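Local atomic coordinates of dicer Related Helicase (Caenorhabditis elegans, PDB entry 6M6S), a protein that probably couples ATP hydrolysis to work on RNA as an RLR-family helicase in RNA interference, its C-terminal domain, crystallised here, binding 5'-triphosphorylated double-stranded RNA. Residues B[11-14]-B[19-22]; B[32-37]-B[109-114]; B[79-84]-B[151-156]. All coordinates share one frame; numbering follows the deposited sequence. Where two conformers were deposited one is given.

Contact 1 of 3, residues B[11-14]-B[19-22]; sequences KLMC and KEFC. With ZN (zinc ion), chain F.
L12 and C22 face each other as an antiparallel hydrogen-bonded pair, with L12 N donating to C22 O over 2.9 Å. Two more backbone bonds follow along the hairpin: F21 N to L12 O at 2.8 Å and C14 N to K19 O at 2.9 Å, all three close to straight. The register slips by one residue after L12, so that M13 pairs with E20 while F21 is the extra residue of a beta bulge; its helical psi of -46° fits that role.

C14 supplies one of four zinc ligands: with chi1 at -179°, SG swings away from the backbone N and reaches the zinc ion at 2.4 Å. C17, in the turn between the strands, C69 and C72 complete the Cys4 site. A cysteine suits this strand end because its short thiolate coordinates zinc while its CB still packs on F21 CZ at 3.8 Å. K19 O stands above one face of that ring, over its centre. L12 CD2 lies against C22 SG at 4.0 Å.

K11 and E20 bring opposite charges near each other. E20, fully extended, crosses the K11 side chain at about a right angle, and its OE1 meets K11 CD at 3.4 Å. K11 NZ stays beyond salt-bridge distance; OE2 is instead paired with K23. M13, on the same face as E20, covers the stem of the glutamate, SD lying 3.7 Å from E20 CB. With an alanine in place of E20, K23 would probably be left without its carboxylate, and the methylenes of K11 without the group they cross.

Strand 95-99 flanks strand 11-14 on the other edge, bonding to it through V98 and T96. L95 and F97 cover L12, while F21 packs on L95 and on C69 of strand 61-69.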
loop_
_atom_site.group_PDB
_atom_site.type_symbol
_atom_site.label_atom_id
_atom_site.label_comp_id
_atom_site.label_asym_id
_atom_site.label_seq_id
_atom_site.Cartn_x
_atom_site.Cartn_y
_atom_site.Cartn_z
ATOM N N LYS B 11 -5.299 -9.328 12.533
ATOM C CA LYS B 11 -4.358 -8.764 13.481
ATOM C C LYS B 11 -3.679 -7.557 12.862
ATOM O O LYS B 11 -3.291 -7.597 11.677
ATOM C CB LYS B 11 -3.300 -9.806 13.783
ATOM C CG LYS B 11 -3.826 -10.888 14.693
ATOM C CD LYS B 11 -2.725 -11.876 15.027
ATOM C CE LYS B 11 -3.345 -13.202 15.485
ATOM N NZ LYS B 11 -2.281 -14.246 15.571
ATOM N N LEU B 12 -3.518 -6.463 13.597
ATOM C CA LEU B 12 -2.763 -5.307 13.098
ATOM C C LEU B 12 -1.374 -5.345 13.702
ATOM O O LEU B 12 -1.237 -5.276 14.960
ATOM C CB LEU B 12 -3.431 -3.996 13.530
ATOM C CG LEU B 12 -4.598 -3.548 12.626
ATOM C CD1 LEU B 12 -5.679 -4.589 12.441
ATOM C CD2 LEU B 12 -5.197 -2.199 13.117
ATOM N N MET B 13 -0.325 -5.429 12.872
ATOM C CA MET B 13 1.044 -5.644 13.366
ATOM C C MET B 13 1.946 -4.542 12.882
ATOM O O MET B 13 1.681 -3.966 11.834
ATOM C CB MET B 13 1.664 -6.914 12.785
ATOM C CG MET B 13 0.696 -7.992 12.427
ATOM S SD MET B 13 0.218 -8.780 13.939
ATOM C CE MET B 13 1.663 -9.726 14.388
ATOM N N CYS B 14 3.039 -4.340 13.612
ATOM C CA CYS B 14 4.123 -3.441 13.192
ATOM C C CYS B 14 4.755 -4.009 11.920
ATOM O O CYS B 14 5.229 -5.158 11.907
ATOM C CB CYS B 14 5.159 -3.338 14.299
ATOM S SG CYS B 14 6.503 -2.204 13.843
ATOM N N LYS B 19 5.355 -7.034 15.704
ATOM C CA LYS B 19 4.690 -7.100 17.008
ATOM C C LYS B 19 3.217 -6.719 16.833
ATOM O O LYS B 19 2.898 -5.770 16.098
ATOM C CB LYS B 19 5.378 -6.135 17.953
ATOM C CG LYS B 19 4.804 -6.111 19.350
ATOM C CD LYS B 19 5.369 -4.941 20.093
ATOM C CE LYS B 19 4.854 -4.937 21.492
ATOM N NZ LYS B 19 4.961 -6.318 22.029
ATOM N N GLU B 20 2.315 -7.445 17.501
ATOM C CA GLU B 20 0.881 -7.191 17.320
ATOM C C GLU B 20 0.407 -6.011 18.159
ATOM O O GLU B 20 0.744 -5.939 19.334
ATOM C CB GLU B 20 0.067 -8.458 17.650
ATOM C CG GLU B 20 -1.460 -8.199 17.591
ATOM C CD GLU B 20 -2.314 -9.436 17.913
ATOM O OE1 GLU B 20 -1.768 -10.571 17.967
ATOM O OE2 GLU B 20 -3.542 -9.242 18.104
ATOM N N PHE B 21 -0.345 -5.073 17.594
ATOM C CA PHE B 21 -0.886 -3.995 18.449
ATOM C C PHE B 21 -2.303 -4.291 18.929
ATOM O O PHE B 21 -2.642 -4.110 20.115
ATOM C CB PHE B 21 -0.923 -2.735 17.599
ATOM C CG PHE B 21 0.448 -2.200 17.234
ATOM C CD1 PHE B 21 1.390 -1.964 18.202
ATOM C CD2 PHE B 21 0.797 -1.977 15.913
ATOM C CE1 PHE B 21 2.624 -1.481 17.856
ATOM C CE2 PHE B 21 2.021 -1.473 15.589
ATOM C CZ PHE B 21 2.946 -1.259 16.550
ATOM N N CYS B 22 -3.163 -4.741 18.020
ATOM C CA CYS B 22 -4.560 -4.998 18.352
ATOM C C CYS B 22 -5.284 -5.738 17.217
ATOM O O CYS B 22 -4.710 -5.930 16.145
ATOM C CB CYS B 22 -5.335 -3.670 18.643
ATOM S SG CYS B 22 -5.515 -2.590 17.132
HETATM ZN ZN ZN F . 7.890 -2.625 15.774
#

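Contact 2 of 3, residues B[32-37]-B[109-114]; sequences SNYMVF and AKWSDV. With nucleotides of chain D.
Y34 and W111 lie in nearly parallel planes but slide past each other in opposite directions. The Y34 ring and the five-membered ring of W111 are 5° from parallel, with centroids 4.6 Å apart, and barely overlap. With chi1 at -71°, Y34 CG stands beside its backbone N and the ring is carried over W111 CB, 3.4 Å from the ring centroid; Y34 CB in turn lies 3.6 Å from that of the W111 pyrrole, a reciprocal CH-pi pair. Flat aromatic residues suit this buried place because each offers a face to the other's CB; Y34 OH, bonded to E115, and W111 NE1, bonded to L90 O, help fix how the rings are turned.

The ring edges border the RNA bound by this RIG-I-type C-terminal domain, with G2 of chain D O2' beside Y34 and C3 of chain D OP1 beside W111. Flanking residues grip the backbone: the G2 of chain D O2' hydroxyl donates to S32 O at 2.6 Å, and S112 OG to G4 of chain D OP1 at 2.7 Å. The Y34-W111 pair joins strand 33-36 to the first turn of helix 111-117. Strand 27-30 pairs antiparallel with strand 33-36, its I27 and K29 against Y34, and W111 leans on V92 just after strand 85-90.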
loop_
_atom_site.group_PDB
_atom_site.type_symbol
_atom_site.label_atom_id
_atom_site.label_comp_id
_atom_site.label_asym_id
_atom_site.label_seq_id
_atom_site.Cartn_x
_atom_site.Cartn_y
_atom_site.Cartn_z
ATOM N N SER B 32 -13.531 10.176 9.741
ATOM C CA SER B 32 -12.446 9.683 8.917
ATOM C C SER B 32 -11.073 9.673 9.575
ATOM O O SER B 32 -10.071 9.490 8.884
ATOM C CB SER B 32 -12.401 10.363 7.551
ATOM O OG SER B 32 -13.669 10.248 6.911
ATOM N N ASN B 33 -11.032 9.777 10.909
ATOM C CA ASN B 33 -9.848 9.427 11.674
ATOM C C ASN B 33 -10.045 8.025 12.239
ATOM O O ASN B 33 -11.048 7.792 12.925
ATOM C CB ASN B 33 -9.753 10.390 12.864
ATOM C CG ASN B 33 -9.349 11.780 12.437
ATOM O OD1 ASN B 33 -8.155 12.076 12.342
ATOM N ND2 ASN B 33 -10.328 12.643 12.195
ATOM N N TYR B 34 -9.116 7.105 11.985
ATOM C CA TYR B 34 -9.315 5.687 12.290
ATOM C C TYR B 34 -8.557 5.450 13.580
ATOM O O TYR B 34 -7.282 5.477 13.580
ATOM C CB TYR B 34 -8.787 4.837 11.111
ATOM C CG TYR B 34 -9.690 4.957 9.877
ATOM C CD1 TYR B 34 -9.664 6.110 9.083
ATOM C CD2 TYR B 34 -10.504 3.910 9.453
ATOM C CE1 TYR B 34 -10.456 6.220 7.978
ATOM C CE2 TYR B 34 -11.269 4.031 8.293
ATOM C CZ TYR B 34 -11.258 5.182 7.612
ATOM O OH TYR B 34 -12.010 5.304 6.450
ATOM N N MET B 35 -9.309 5.282 14.678
ATOM C CA MET B 35 -8.670 5.276 16.002
ATOM C C MET B 35 -8.750 3.901 16.617
ATOM O O MET B 35 -9.634 3.123 16.292
ATOM C CB MET B 35 -9.402 6.258 16.932
ATOM C CG MET B 35 -9.627 7.625 16.262
ATOM S SD MET B 35 -8.126 8.458 15.706
ATOM C CE MET B 35 -7.410 8.801 17.332
ATOM N N VAL B 36 -7.869 3.610 17.590
ATOM C CA VAL B 36 -7.939 2.324 18.286
ATOM C C VAL B 36 -8.712 2.426 19.594
ATOM O O VAL B 36 -8.339 3.216 20.498
ATOM C CB VAL B 36 -6.493 1.784 18.566
ATOM C CG1 VAL B 36 -6.594 0.376 19.233
ATOM C CG2 VAL B 36 -5.613 1.750 17.292
ATOM N N PHE B 37 -9.778 1.631 19.735
ATOM C CA PHE B 37 -10.573 1.634 20.991
ATOM C C PHE B 37 -10.398 0.350 21.791
ATOM O O PHE B 37 -11.329 -0.104 22.426
ATOM C CB PHE B 37 -12.078 1.842 20.672
ATOM C CG PHE B 37 -12.398 3.240 20.144
ATOM C CD1 PHE B 37 -12.162 3.583 18.815
ATOM C CD2 PHE B 37 -13.002 4.197 20.995
ATOM C CE1 PHE B 37 -12.473 4.879 18.328
ATOM C CE2 PHE B 37 -13.295 5.502 20.507
ATOM C CZ PHE B 37 -13.033 5.823 19.150
ATOM N N ALA B 109 -2.422 1.197 1.272
ATOM C CA ALA B 109 -1.964 2.565 1.091
ATOM C C ALA B 109 -2.823 3.552 1.893
ATOM O O ALA B 109 -2.307 4.528 2.402
ATOM C CB ALA B 109 -1.999 2.895 -0.372
ATOM N N LYS B 110 -4.101 3.238 2.071
ATOM C CA LYS B 110 -4.989 4.151 2.792
ATOM C C LYS B 110 -5.930 3.351 3.687
ATOM O O LYS B 110 -6.310 2.252 3.268
ATOM C CB LYS B 110 -5.900 4.841 1.778
ATOM C CG LYS B 110 -5.227 5.395 0.508
ATOM C CD LYS B 110 -6.110 6.448 -0.178
ATOM C CE LYS B 110 -6.846 5.899 -1.401
ATOM N NZ LYS B 110 -7.055 6.996 -2.413
ATOM N N TRP B 111 -6.337 3.932 4.828
ATOM C CA TRP B 111 -7.358 3.325 5.702
ATOM C C TRP B 111 -8.591 3.008 4.862
ATOM O O TRP B 111 -9.287 2.016 5.074
ATOM C CB TRP B 111 -7.695 4.167 6.982
ATOM C CG TRP B 111 -6.822 3.886 8.135
ATOM C CD1 TRP B 111 -5.906 4.714 8.688
ATOM C CD2 TRP B 111 -6.793 2.695 8.881
ATOM N NE1 TRP B 111 -5.275 4.080 9.745
ATOM C CE2 TRP B 111 -5.827 2.843 9.895
ATOM C CE3 TRP B 111 -7.499 1.490 8.790
ATOM C CZ2 TRP B 111 -5.527 1.844 10.801
ATOM C CZ3 TRP B 111 -7.237 0.530 9.707
ATOM C CH2 TRP B 111 -6.230 0.699 10.708
ATOM N N SER B 112 -8.859 3.838 3.873
ATOM C CA SER B 112 -9.969 3.587 2.972
ATOM C C SER B 112 -9.899 2.280 2.168
ATOM O O SER B 112 -10.932 1.699 1.847
ATOM C CB SER B 112 -10.186 4.788 2.070
ATOM O OG SER B 112 -8.941 5.185 1.521
ATOM N N ASP B 113 -8.681 1.801 1.854
ATOM C CA ASP B 113 -8.538 0.548 1.092
ATOM C C ASP B 113 -8.716 -0.649 2.055
ATOM O O ASP B 113 -9.199 -1.704 1.618
ATOM C CB ASP B 113 -7.147 0.401 0.463
ATOM C CG ASP B 113 -6.914 1.357 -0.702
ATOM O OD1 ASP B 113 -7.852 1.571 -1.481
ATOM O OD2 ASP B 113 -5.791 1.890 -0.822
ATOM N N VAL B 114 -8.413 -0.429 3.317
ATOM C CA VAL B 114 -8.642 -1.432 4.363
ATOM C C VAL B 114 -10.137 -1.741 4.457
ATOM O O VAL B 114 -10.537 -2.912 4.517
ATOM C CB VAL B 114 -8.096 -0.970 5.720
ATOM C CG1 VAL B 114 -8.408 -1.989 6.807
ATOM C CG2 VAL B 114 -6.556 -0.748 5.655
ATOM P P C D 3 -5.116 8.536 6.005
ATOM O OP1 C D 3 -5.169 7.051 5.943
ATOM O OP2 C D 3 -4.089 9.459 5.457
ATOM O "O5'" C D 3 -6.489 8.993 5.322
ATOM C "C5'" C D 3 -7.713 8.319 5.584
ATOM C "C4'" C D 3 -8.921 9.136 5.193
ATOM O "O4'" C D 3 -8.966 10.357 5.975
ATOM C "C3'" C D 3 -8.987 9.661 3.771
ATOM O "O3'" C D 3 -9.248 8.690 2.768
ATOM C "C2'" C D 3 -10.041 10.753 3.903
ATOM O "O2'" C D 3 -11.353 10.210 4.036
ATOM C "C1'" C D 3 -9.652 11.359 5.250
ATOM N N1 C D 3 -8.749 12.522 5.056
ATOM C C2 C D 3 -9.351 13.748 4.777
ATOM O O2 C D 3 -10.590 13.818 4.738
ATOM N N3 C D 3 -8.558 14.824 4.558
ATOM C C4 C D 3 -7.230 14.729 4.595
ATOM N N4 C D 3 -6.517 15.848 4.375
ATOM C C5 C D 3 -6.592 13.484 4.862
ATOM C C6 C D 3 -7.381 12.412 5.076
ATOM P P G D 2 -1.187 11.737 8.237
ATOM O OP1 G D 2 -0.564 10.466 7.744
ATOM O OP2 G D 2 -1.006 12.936 7.350
ATOM O "O5'" G D 2 -2.735 11.380 8.386
ATOM C "C5'" G D 2 -3.143 10.368 9.297
ATOM C "C4'" G D 2 -4.643 10.285 9.342
ATOM O "O4'" G D 2 -5.179 11.479 9.934
ATOM C "C3'" G D 2 -5.362 10.190 7.999
ATOM O "O3'" G D 2 -5.388 8.863 7.537
ATOM C "C2'" G D 2 -6.759 10.664 8.362
ATOM O "O2'" G D 2 -7.442 9.615 9.040
ATOM C "C1'" G D 2 -6.450 11.753 9.386
ATOM N N9 G D 2 -6.376 13.100 8.795
ATOM C C8 G D 2 -5.221 13.820 8.484
ATOM N N7 G D 2 -5.488 15.020 8.007
ATOM C C5 G D 2 -6.887 15.087 8.039
ATOM C C6 G D 2 -7.783 16.122 7.656
ATOM O O6 G D 2 -7.501 17.226 7.219
ATOM N N1 G D 2 -9.120 15.773 7.830
ATOM C C2 G D 2 -9.559 14.568 8.337
ATOM N N2 G D 2 -10.894 14.397 8.464
ATOM N N3 G D 2 -8.729 13.595 8.700
ATOM C C4 G D 2 -7.435 13.924 8.523
ATOM P P G D 4 -8.776 8.994 1.267
ATOM O OP1 G D 4 -8.983 7.699 0.565
ATOM O OP2 G D 4 -7.470 9.705 1.256
ATOM O "O5'" G D 4 -9.809 10.077 0.710
ATOM C "C5'" G D 4 -11.196 9.846 0.762
ATOM C "C4'" G D 4 -11.950 11.063 0.312
ATOM O "O4'" G D 4 -11.805 12.151 1.264
ATOM C "C3'" G D 4 -11.502 11.665 -0.994
ATOM O "O3'" G D 4 -12.014 10.925 -2.076
ATOM C "C2'" G D 4 -12.050 13.081 -0.890
ATOM O "O2'" G D 4 -13.459 13.060 -1.022
ATOM C "C1'" G D 4 -11.773 13.380 0.576
ATOM N N9 G D 4 -10.454 13.994 0.794
ATOM C C8 G D 4 -9.269 13.386 1.162
ATOM N N7 G D 4 -8.294 14.250 1.250
ATOM C C5 G D 4 -8.870 15.482 0.947
ATOM C C6 G D 4 -8.315 16.791 0.889
ATOM O O6 G D 4 -7.144 17.145 1.128
ATOM N N1 G D 4 -9.284 17.729 0.500
ATOM C C2 G D 4 -10.608 17.463 0.220
ATOM N N2 G D 4 -11.396 18.501 -0.138
ATOM N N3 G D 4 -11.121 16.245 0.292
ATOM C C4 G D 4 -10.202 15.326 0.648
#

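Contact 3 of 3, residues B[79-84]-B[151-156]; sequences AYKIRG and LDSRQH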
loop_
_atom_site.group_PDB
_atom_site.type_symbol
_atom_site.label_atom_id
_atom_site.label_comp_id
_atom_site.label_asym_id
_atom_site.label_seq_id
_atom_site.Cartn_x
_atom_site.Cartn_y
_atom_site.Cartn_z
ATOM N N ALA B 79 -1.030 10.027 18.804
ATOM C CA ALA B 79 -2.185 9.958 19.694
ATOM C C ALA B 79 -2.974 11.259 19.580
ATOM O O ALA B 79 -2.411 12.315 19.248
ATOM C CB ALA B 79 -1.703 9.769 21.160
ATOM N N TYR B 80 -4.290 11.173 19.827
ATOM C CA TYR B 80 -5.158 12.335 19.779
ATOM C C TYR B 80 -5.947 12.396 21.068
ATOM O O TYR B 80 -6.085 11.377 21.776
ATOM C CB TYR B 80 -6.197 12.182 18.660
ATOM C CG TYR B 80 -5.719 12.391 17.214
ATOM C CD1 TYR B 80 -4.813 11.516 16.636
ATOM C CD2 TYR B 80 -6.233 13.425 16.446
ATOM C CE1 TYR B 80 -4.394 11.671 15.318
ATOM C CE2 TYR B 80 -5.836 13.583 15.106
ATOM C CZ TYR B 80 -4.922 12.717 14.573
ATOM O OH TYR B 80 -4.557 12.838 13.247
ATOM N N LYS B 81 -6.482 13.578 21.375
ATOM C CA LYS B 81 -7.557 13.717 22.371
ATOM C C LYS B 81 -8.836 13.996 21.604
ATOM O O LYS B 81 -8.938 15.042 20.909
ATOM C CB LYS B 81 -7.261 14.873 23.331
ATOM C CG LYS B 81 -8.120 14.883 24.579
ATOM C CD LYS B 81 -7.879 16.223 25.361
ATOM C CE LYS B 81 -8.228 16.134 26.788
ATOM N NZ LYS B 81 -7.455 17.153 27.595
ATOM N N ILE B 82 -9.783 13.056 21.655
ATOM C CA ILE B 82 -11.011 13.177 20.870
ATOM C C ILE B 82 -12.155 13.125 21.850
ATOM O O ILE B 82 -12.263 12.139 22.601
ATOM C CB ILE B 82 -11.116 12.038 19.869
ATOM C CG1 ILE B 82 -9.974 12.116 18.839
ATOM C CG2 ILE B 82 -12.511 12.051 19.160
ATOM C CD1 ILE B 82 -10.233 11.347 17.655
ATOM N N ARG B 83 -12.967 14.183 21.897
ATOM C CA ARG B 83 -14.077 14.289 22.836
ATOM C C ARG B 83 -13.563 14.033 24.270
ATOM O O ARG B 83 -14.206 13.336 25.070
ATOM C CB ARG B 83 -15.216 13.326 22.482
ATOM C CG ARG B 83 -15.719 13.402 21.052
ATOM C CD ARG B 83 -17.255 13.557 20.973
ATOM N NE ARG B 83 -18.018 12.316 20.757
ATOM C CZ ARG B 83 -18.261 11.753 19.560
ATOM N NH1 ARG B 83 -17.761 12.282 18.439
ATOM N NH2 ARG B 83 -18.993 10.637 19.476
ATOM N N GLY B 84 -12.387 14.588 24.579
ATOM C CA GLY B 84 -11.844 14.485 25.921
ATOM C C GLY B 84 -11.161 13.173 26.279
ATOM O O GLY B 84 -10.761 12.983 27.415
ATOM N N LEU B 151 0.454 17.069 29.014
ATOM C CA LEU B 151 1.321 18.222 28.792
ATOM C C LEU B 151 1.179 18.703 27.348
ATOM O O LEU B 151 1.166 19.928 27.096
ATOM C CB LEU B 151 2.773 17.843 28.941
ATOM C CG LEU B 151 3.269 17.837 30.357
ATOM C CD1 LEU B 151 4.563 17.063 30.431
ATOM C CD2 LEU B 151 3.504 19.302 30.687
ATOM N N ASP B 152 1.136 17.765 26.415
ATOM C CA ASP B 152 0.990 18.167 25.025
ATOM C C ASP B 152 -0.407 18.786 24.828
ATOM O O ASP B 152 -0.537 19.756 24.055
ATOM C CB ASP B 152 1.198 17.008 24.032
ATOM C CG ASP B 152 2.671 16.656 23.820
ATOM O OD1 ASP B 152 3.532 17.423 24.278
ATOM O OD2 ASP B 152 2.962 15.615 23.169
ATOM N N SER B 153 -1.432 18.247 25.514
ATOM C CA SER B 153 -2.790 18.800 25.438
ATOM C C SER B 153 -2.847 20.218 26.000
ATOM O O SER B 153 -3.549 21.095 25.473
ATOM C CB SER B 153 -3.794 17.943 26.202
ATOM O OG SER B 153 -5.109 18.464 26.021
ATOM N N ARG B 154 -2.109 20.453 27.085
ATOM C CA ARG B 154 -2.138 21.776 27.702
ATOM C C ARG B 154 -1.513 22.798 26.759
ATOM O O ARG B 154 -1.995 23.933 26.641
ATOM C CB ARG B 154 -1.444 21.771 29.060
ATOM C CG ARG B 154 -2.369 21.326 30.226
ATOM C CD ARG B 154 -1.862 21.719 31.646
ATOM N NE ARG B 154 -0.529 21.184 31.893
ATOM C CZ ARG B 154 -0.283 19.961 32.368
ATOM N NH1 ARG B 154 -1.279 19.148 32.704
ATOM N NH2 ARG B 154 0.966 19.553 32.526
ATOM N N GLN B 155 -0.430 22.424 26.095
ATOM C CA GLN B 155 0.203 23.289 25.120
ATOM C C GLN B 155 -0.669 23.524 23.919
ATOM O O GLN B 155 -0.613 24.555 23.331
ATOM C CB GLN B 155 1.502 22.722 24.603
ATOM C CG GLN B 155 2.659 22.638 25.553
ATOM C CD GLN B 155 3.190 23.990 25.975
ATOM O OE1 GLN B 155 3.387 24.888 25.165
ATOM N NE2 GLN B 155 3.432 24.123 27.246
ATOM N N HIS B 156 -1.404 22.514 23.505
ATOM C CA HIS B 156 -2.338 22.630 22.382
ATOM C C HIS B 156 -3.442 23.607 22.761
ATOM O O HIS B 156 -3.811 24.475 21.969
ATOM C CB HIS B 156 -2.958 21.275 22.072
ATOM C CG HIS B 156 -3.900 21.275 20.900
ATOM N ND1 HIS B 156 -3.561 20.759 19.674
ATOM C CD2 HIS B 156 -5.170 21.738 20.773
ATOM C CE1 HIS B 156 -4.572 20.889 18.836
ATOM N NE2 HIS B 156 -5.563 21.480 19.479
#
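K81 reaches from its strand across to S153 on the long helix 140-167. Its CB heads toward the helix, yet is still 5.0 Å from S153 OG. With chi1 at -166° CG is thrown clear of the backbone N, and the chain continues almost straight, which carries it alongside the serine hydroxyl. CG comes scarcely closer, at 4.9 Å from S153 OG. CD is the first carbon to pack, 3.6 Å from that oxygen, and CE passes it at 4.0 Å. NZ then ends the run with a hydrogen bond to S153 OG of 3.1 Å.

Strand 75-82 belongs to the antiparallel meander 45-48, 61-69, 75-82, 85-90 of this RIG-I-type C-terminal domain. K81 comes one residue before I82, which leads into the two-residue hairpin turn R83-G84, both with the positive phi values of a type I' turn. A lysine suits the site because its long chain carries a donor to the serine hydroxyl, while its methylenes pass beside Q62 and Y86 of the adjoining strands.

S153 is small enough to face the sheet from the helix, and its OG works in two directions: it accepts from K81 NZ and is also hydrogen-bonded to Q62 OE1, so this buried hydroxyl has partners on the sheet for both its roles. One residue earlier, D152 bonds to S65 of strand 61-69 and to S49.

Contact 2 is the buried one; contacts 1 and 3 are partly buried and lie on opposite sides of the chain's centre, their nearest atoms about 12 Å apart. Contact 2 links them by packing: C22 touches V36 and L12 touches W111 on one side, while M35 meets Y80 and I82 on the other. No two contacts share a strand or helix. Contact 1 joins sequence neighbours through backbone bonds, with one zinc ligand at its end, whereas contacts 2 and 3 each bring a helix against a distant strand. Their chemistry differs accordingly: paired aromatic side chains whose edges border the RNA in contact 2, a single lysine-to-serine bond between sheet and helix 140-167 in contact 3.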